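Local coordinates for protein oxalate--CoA ligase (Arabidopsis thaliana, PDB 5IE2) that belongs to the ANL superfamily of AMP-binding enzymes and holds adenosine-5'-triphosphate in this structure, at residues A[255-260]-A[283-288]; A[360-365]-A[390-395]. All blocks are in the same frame, centred on the assembly; numbering follows the deposited sequence.

Contact 1. Residues A[255-260]-A[283-288]; sequences TWYTAV and RFIRSC
Trp-256 and Phe-284, neighbours on parallel strands, rise side by side from the same face of the sheet. The five-membered ring of the indole and the phenyl ring are tilted 26° apart but slid past each other, so the rings barely overlap; the six-membered part of the indole comes closest, with Trp-256 CE3 3.5 Å from Phe-284 CE1. What sits over the phenyl face is the methylene Trp-256 CB, a CH-pi contact 3.8 Å from the ring centroid of Phe-284. On the opposite face of the sheet, that of Tyr-257 and Ile-285, the apolar packing is repeated obliquely: Ile-285 CG1 lies 3.6 Å from Tyr-257 CE2, while the phenol OH bonds to His-264. That histidine belongs to helix 261-273, which connects the two strands in a beta-alpha-beta unit and covers this face; strand 256-259 lies at the margin of its five-stranded sheet. Among backbone bonds, Arg-286 N reaches Tyr-257 O at 2.8 Å, Ala-259 N meets Arg-286 O at 3.1 Å, and Arg-283 N closes on Thr-255 O at 2.7 Å. The polar side-chain pair stands on the tryptophan face. Arg-286 runs extended from CG to NE alongside Thr-258, whose OG1, anti to the backbone N (chi1 -176°), accepts from Arg-286 NH1 at the guanidinium edge, 3.1 Å away. His-216 also bonds Thr-258 OG1; Tyr-198 takes Arg-286 NE and His-319 joins at NH1, together probably limiting the guanidinium's rotation.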
loop_
_atom_site.group_PDB
_atom_site.type_symbol
_atom_site.label_atom_id
_atom_site.label_comp_id
_atom_site.label_asym_id
_atom_site.label_seq_id
_atom_site.Cartn_x
_atom_site.Cartn_y
_atom_site.Cartn_z
ATOM N N THR A 255 11.575 -12.508 -8.377
ATOM C CA THR A 255 12.645 -11.617 -8.791
ATOM C C THR A 255 12.610 -10.314 -7.995
ATOM O O THR A 255 13.526 -9.492 -8.140
ATOM C CB THR A 255 12.551 -11.257 -10.287
ATOM O OG1 THR A 255 11.270 -10.674 -10.543
ATOM C CG2 THR A 255 12.725 -12.529 -11.186
ATOM N N TRP A 256 11.541 -10.105 -7.225
ATOM C CA TRP A 256 11.469 -8.875 -6.399
ATOM C C TRP A 256 10.364 -9.067 -5.364
ATOM O O TRP A 256 9.541 -10.007 -5.499
ATOM C CB TRP A 256 11.169 -7.646 -7.315
ATOM C CG TRP A 256 9.809 -7.673 -7.919
ATOM C CD1 TRP A 256 9.363 -8.530 -8.912
ATOM C CD2 TRP A 256 8.691 -6.835 -7.574
ATOM N NE1 TRP A 256 8.046 -8.249 -9.214
ATOM C CE2 TRP A 256 7.620 -7.186 -8.446
ATOM C CE3 TRP A 256 8.521 -5.760 -6.663
ATOM C CZ2 TRP A 256 6.355 -6.518 -8.420
ATOM C CZ3 TRP A 256 7.263 -5.074 -6.633
ATOM C CH2 TRP A 256 6.185 -5.485 -7.487
ATOM N N TYR A 257 10.271 -8.154 -4.374
ATOM C CA TYR A 257 9.052 -8.029 -3.585
ATOM C C TYR A 257 8.962 -6.580 -3.070
ATOM O O TYR A 257 9.949 -5.817 -3.127
ATOM C CB TYR A 257 8.970 -9.050 -2.388
ATOM C CG TYR A 257 9.823 -8.737 -1.170
ATOM C CD1 TYR A 257 9.276 -8.114 -0.034
ATOM C CD2 TYR A 257 11.173 -9.082 -1.142
ATOM C CE1 TYR A 257 10.047 -7.829 1.089
ATOM C CE2 TYR A 257 11.956 -8.820 -0.037
ATOM C CZ TYR A 257 11.383 -8.199 1.096
ATOM O OH TYR A 257 12.156 -7.924 2.197
ATOM N N THR A 258 7.776 -6.243 -2.604
ATOM C CA THR A 258 7.553 -4.919 -2.026
ATOM C C THR A 258 6.875 -5.101 -0.682
ATOM O O THR A 258 6.006 -6.010 -0.509
ATOM C CB THR A 258 6.705 -4.032 -2.988
ATOM O OG1 THR A 258 6.583 -2.721 -2.431
ATOM C CG2 THR A 258 5.287 -4.614 -3.198
ATOM N N ALA A 259 7.246 -4.258 0.291
ATOM C CA ALA A 259 6.642 -4.373 1.604
ATOM C C ALA A 259 6.760 -3.043 2.296
ATOM O O ALA A 259 7.423 -2.122 1.794
ATOM C CB ALA A 259 7.302 -5.481 2.437
ATOM N N VAL A 260 6.126 -2.934 3.443
ATOM C CA VAL A 260 6.286 -1.724 4.282
ATOM C C VAL A 260 7.418 -1.969 5.322
ATOM O O VAL A 260 7.750 -3.135 5.631
ATOM C CB VAL A 260 4.963 -1.372 4.998
ATOM C CG1 VAL A 260 3.838 -1.147 3.934
ATOM C CG2 VAL A 260 4.566 -2.525 5.989
ATOM N N ARG A 283 16.208 -8.906 -8.287
ATOM C CA ARG A 283 16.531 -7.685 -8.982
ATOM C C ARG A 283 16.526 -6.485 -8.026
ATOM O O ARG A 283 17.390 -5.613 -8.108
ATOM C CB ARG A 283 15.523 -7.418 -10.127
ATOM C CG ARG A 283 15.689 -8.269 -11.334
ATOM C CD ARG A 283 15.333 -7.421 -12.621
ATOM N NE ARG A 283 13.936 -7.119 -12.680
ATOM C CZ ARG A 283 13.418 -5.893 -12.738
ATOM N NH1 ARG A 283 14.182 -4.789 -12.732
ATOM N NH2 ARG A 283 12.113 -5.786 -12.831
ATOM N N PHE A 284 15.550 -6.446 -7.137
ATOM C CA PHE A 284 15.445 -5.352 -6.157
ATOM C C PHE A 284 14.454 -5.732 -5.080
ATOM O O PHE A 284 13.645 -6.665 -5.220
ATOM C CB PHE A 284 15.008 -4.003 -6.814
ATOM C CG PHE A 284 13.609 -4.034 -7.382
ATOM C CD1 PHE A 284 12.513 -3.588 -6.647
ATOM C CD2 PHE A 284 13.388 -4.539 -8.654
ATOM C CE1 PHE A 284 11.233 -3.623 -7.198
ATOM C CE2 PHE A 284 12.125 -4.568 -9.207
ATOM C CZ PHE A 284 11.038 -4.122 -8.487
ATOM N N ILE A 285 14.501 -4.980 -3.993
ATOM C CA ILE A 285 13.543 -5.109 -2.911
ATOM C C ILE A 285 12.962 -3.713 -2.757
ATOM O O ILE A 285 13.715 -2.766 -2.774
ATOM C CB ILE A 285 14.213 -5.580 -1.596
ATOM C CG1 ILE A 285 14.585 -7.081 -1.727
ATOM C CG2 ILE A 285 13.245 -5.362 -0.361
ATOM C CD1 ILE A 285 15.540 -7.534 -0.543
ATOM N N ARG A 286 11.640 -3.609 -2.652
ATOM C CA ARG A 286 11.025 -2.298 -2.565
ATOM C C ARG A 286 10.417 -2.032 -1.183
ATOM O O ARG A 286 9.903 -2.961 -0.529
ATOM C CB ARG A 286 9.964 -2.189 -3.679
ATOM C CG ARG A 286 9.238 -0.808 -3.714
ATOM C CD ARG A 286 8.214 -0.879 -4.855
ATOM N NE ARG A 286 7.503 0.399 -5.018
ATOM C CZ ARG A 286 6.267 0.662 -4.585
ATOM N NH1 ARG A 286 5.540 -0.231 -3.886
ATOM N NH2 ARG A 286 5.743 1.859 -4.854
ATOM N N SER A 287 10.477 -0.752 -0.739
ATOM C CA SER A 287 9.821 -0.359 0.494
ATOM C C SER A 287 8.962 0.876 0.231
ATOM O O SER A 287 9.359 1.689 -0.559
ATOM C CB SER A 287 10.884 -0.064 1.584
ATOM O OG SER A 287 10.283 0.287 2.844
ATOM N N CYS A 288 7.782 0.972 0.832
ATOM C CA CYS A 288 6.904 2.141 0.614
ATOM C C CYS A 288 5.974 2.263 1.807
ATOM O O CYS A 288 5.948 1.341 2.653
ATOM C CB CYS A 288 6.137 1.981 -0.737
ATOM S SG CYS A 288 5.302 3.474 -1.266
#

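Contact 2. Residues A[360-365]-A[390-395]; sequences KGEVCI and FHTGDI. With ATP (adenosine-5'-triphosphate), chain C.
Val-363 O is gripped twice by one residue: Thr-392 N donates to it at 3.0 Å, and Thr-392 OG1 gives its proton to the same oxygen at 2.7 Å. This double hold falls within a beta bulge, where strand 361-365 passes from pairing with strand 394-395 to pairing with strand 390-392, as the second segment turns a corner at Gly-393 in an antiparallel sheet. The hydroxyl bonds across to the other strand and forward along its own, since Thr-392 OG1 also accepts from Asp-394 N in an ST turn; its placement between the backbone N and carbonyl carbon (chi1 62°) lets one group serve both bonds.

Beyond the corner, Val-363 N bonds to Asp-394 O. Before it, Ile-365 and Phe-390 exchange backbone bonds, and Ile-365 CG1 packs at the edge of the phenyl ring, near its plane.

On the other face, the extended Glu-362 side chain reaches forward past the bulge and crosses His-391 at about a right angle. Glu-362 OE2 takes Gly-393 N at 2.8 Å through its anti lone pair, bracing the corner. Glu-362 OE1 receives His-391 ND1 at 3.1 Å; this oxygen lies close to the imidazole plane, whereas ND1 comes in from above the carboxylate plane. Cys-364 SG stands over the ring's centre, 3.6 Å from the centroid of His-391, so the imidazole is met at its edge and over one face.

The turn delivers Asp-394 to the nucleotide pocket. Tyr-312 OH bonds its OD2, probably helping to orient the carboxylate, whose oxygens divide the ribose between them: ATP O2' donates to Asp-394 OD1 and ATP O3' to Asp-394 OD2, each at 2.7 Å.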
loop_
_atom_site.group_PDB
_atom_site.type_symbol
_atom_site.label_atom_id
_atom_site.label_comp_id
_atom_site.label_asym_id
_atom_site.label_seq_id
_atom_site.Cartn_x
_atom_site.Cartn_y
_atom_site.Cartn_z
ATOM N N LYS A 360 12.161 23.545 2.386
ATOM C CA LYS A 360 11.029 22.695 2.732
ATOM C C LYS A 360 9.722 23.360 2.365
ATOM O O LYS A 360 9.641 24.597 2.297
ATOM C CB LYS A 360 11.056 22.384 4.222
ATOM C CG LYS A 360 12.337 21.656 4.645
ATOM C CD LYS A 360 12.431 21.508 6.167
ATOM C CE LYS A 360 13.759 20.868 6.618
ATOM N NZ LYS A 360 14.987 21.650 6.222
ATOM N N GLY A 361 8.706 22.539 2.159
ATOM C CA GLY A 361 7.350 22.994 1.898
ATOM C C GLY A 361 6.443 21.786 1.712
ATOM O O GLY A 361 6.857 20.622 1.898
ATOM N N GLU A 362 5.190 22.028 1.344
ATOM C CA GLU A 362 4.274 20.919 1.188
ATOM C C GLU A 362 4.449 20.281 -0.190
ATOM O O GLU A 362 4.505 20.989 -1.200
ATOM C CB GLU A 362 2.815 21.382 1.373
ATOM C CG GLU A 362 1.790 20.220 1.285
ATOM C CD GLU A 362 0.371 20.705 1.547
ATOM O OE1 GLU A 362 0.129 21.957 1.531
ATOM O OE2 GLU A 362 -0.502 19.853 1.768
ATOM N N VAL A 363 4.489 18.959 -0.223
ATOM C CA VAL A 363 4.550 18.255 -1.497
ATOM C C VAL A 363 3.178 18.333 -2.169
ATOM O O VAL A 363 2.177 17.973 -1.532
ATOM C CB VAL A 363 4.949 16.770 -1.278
ATOM C CG1 VAL A 363 5.062 16.065 -2.617
ATOM C CG2 VAL A 363 6.272 16.696 -0.504
ATOM N N CYS A 364 3.122 18.821 -3.419
ATOM C CA CYS A 364 1.887 18.822 -4.227
ATOM C C CYS A 364 2.135 18.040 -5.518
ATOM O O CYS A 364 3.236 18.108 -6.065
ATOM C CB CYS A 364 1.448 20.258 -4.592
ATOM S SG CYS A 364 1.225 21.222 -3.033
ATOM N N ILE A 365 1.111 17.335 -5.987
ATOM C CA ILE A 365 1.256 16.483 -7.163
ATOM C C ILE A 365 0.186 16.787 -8.199
ATOM O O ILE A 365 -0.873 17.323 -7.895
ATOM C CB ILE A 365 1.177 14.982 -6.795
ATOM C CG1 ILE A 365 -0.202 14.634 -6.219
ATOM C CG2 ILE A 365 2.293 14.702 -5.749
ATOM C CD1 ILE A 365 -0.344 13.084 -5.824
ATOM N N PHE A 390 -2.862 18.512 -6.334
ATOM C CA PHE A 390 -3.360 17.991 -5.078
ATOM C C PHE A 390 -2.310 18.235 -3.961
ATOM O O PHE A 390 -1.141 17.910 -4.142
ATOM C CB PHE A 390 -3.666 16.507 -5.247
ATOM C CG PHE A 390 -3.991 15.811 -3.944
ATOM C CD1 PHE A 390 -5.149 16.135 -3.256
ATOM C CD2 PHE A 390 -3.113 14.828 -3.427
ATOM C CE1 PHE A 390 -5.451 15.478 -2.039
ATOM C CE2 PHE A 390 -3.397 14.195 -2.228
ATOM C CZ PHE A 390 -4.562 14.525 -1.531
ATOM N N HIS A 391 -2.742 18.792 -2.820
ATOM C CA HIS A 391 -1.869 19.061 -1.658
ATOM C C HIS A 391 -1.806 17.808 -0.783
ATOM O O HIS A 391 -2.841 17.372 -0.294
ATOM C CB HIS A 391 -2.396 20.253 -0.849
ATOM C CG HIS A 391 -2.227 21.550 -1.548
ATOM N ND1 HIS A 391 -1.442 22.568 -1.045
ATOM C CD2 HIS A 391 -2.656 21.967 -2.761
ATOM C CE1 HIS A 391 -1.421 23.572 -1.911
ATOM N NE2 HIS A 391 -2.159 23.236 -2.956
ATOM N N THR A 392 -0.625 17.184 -0.649
ATOM C CA THR A 392 -0.536 15.861 0.026
ATOM C C THR A 392 -0.644 15.907 1.560
ATOM O O THR A 392 -0.897 14.878 2.184
ATOM C CB THR A 392 0.795 15.115 -0.274
ATOM O OG1 THR A 392 1.888 15.906 0.240
ATOM C CG2 THR A 392 0.980 14.927 -1.747
ATOM N N GLY A 393 -0.362 17.064 2.151
ATOM C CA GLY A 393 -0.267 17.136 3.600
ATOM C C GLY A 393 1.094 16.740 4.167
ATOM O O GLY A 393 1.273 16.701 5.394
ATOM N N ASP A 394 2.044 16.405 3.288
ATOM C CA ASP A 394 3.414 16.028 3.691
ATOM C C ASP A 394 4.351 17.160 3.421
ATOM O O ASP A 394 4.237 17.846 2.393
ATOM C CB ASP A 394 3.901 14.783 2.912
ATOM C CG ASP A 394 3.017 13.549 3.136
ATOM O OD1 ASP A 394 2.760 13.222 4.330
ATOM O OD2 ASP A 394 2.566 12.884 2.129
ATOM N N ILE A 395 5.300 17.339 4.342
ATOM C CA ILE A 395 6.373 18.285 4.186
ATOM C C ILE A 395 7.626 17.540 3.694
ATOM O O ILE A 395 7.996 16.457 4.215
ATOM C CB ILE A 395 6.676 18.999 5.511
ATOM C CG1 ILE A 395 5.423 19.760 6.007
ATOM C CG2 ILE A 395 7.890 19.905 5.372
ATOM C CD1 ILE A 395 4.991 20.856 4.999
HETATM P PG ATP C . -4.992 9.376 6.422
HETATM O O1G ATP C . -4.352 10.370 7.391
HETATM O O2G ATP C . -6.346 8.929 6.847
HETATM O O3G ATP C . -4.988 9.914 4.993
HETATM P PB ATP C . -2.660 7.862 5.645
HETATM O O1B ATP C . -1.737 6.939 6.410
HETATM O O2B ATP C . -2.219 9.224 5.244
HETATM O O3B ATP C . -4.102 8.008 6.415
HETATM P PA ATP C . -2.236 6.301 3.173
HETATM O O1A ATP C . -2.734 6.853 1.844
HETATM O O2A ATP C . -2.321 4.850 3.444
HETATM O O3A ATP C . -3.116 7.012 4.324
HETATM O "O5'" ATP C . -0.761 6.866 3.437
HETATM C "C5'" ATP C . -0.098 7.839 2.592
HETATM C "C4'" ATP C . 0.888 8.595 3.501
HETATM O "O4'" ATP C . 1.944 7.698 3.895
HETATM C "C3'" ATP C . 1.640 9.663 2.769
HETATM O "O3'" ATP C . 0.848 10.846 2.696
HETATM C "C2'" ATP C . 2.878 9.851 3.622
HETATM O "O2'" ATP C . 2.523 10.576 4.810
HETATM C "C1'" ATP C . 3.137 8.441 4.065
HETATM N N9 ATP C . 4.191 7.775 3.262
HETATM C C8 ATP C . 4.050 6.989 2.187
HETATM N N7 ATP C . 5.284 6.563 1.775
HETATM C C5 ATP C . 6.201 7.092 2.649
HETATM C C6 ATP C . 7.672 7.023 2.805
HETATM N N6 ATP C . 8.417 6.240 1.954
HETATM N N1 ATP C . 8.207 7.707 3.842
HETATM C C2 ATP C . 7.455 8.433 4.701
HETATM N N3 ATP C . 6.105 8.550 4.617
HETATM C C4 ATP C . 5.467 7.884 3.611
#

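How the contacts relate
The two contacts share no strand and do not touch; their centres are about 25 Å apart, with nearest atoms about 10 Å apart. Contact 1 is the more deeply buried, a parallel pairing closed through a helix, and its polar ends are satisfied largely by surrounding side chains. Contact 2 is only partly buried and antiparallel, its regular pairing interrupted by a bulge and a corner, with polar side chains bonding both to each other and to backbone groups. Strand 308-314 lies against both: it borders contact 1 in the sheet and supplies Tyr-312 beside contact 2. ATP brings them into relation, near Cys-288 in the first and hydrogen-bonded through Asp-394 in the second.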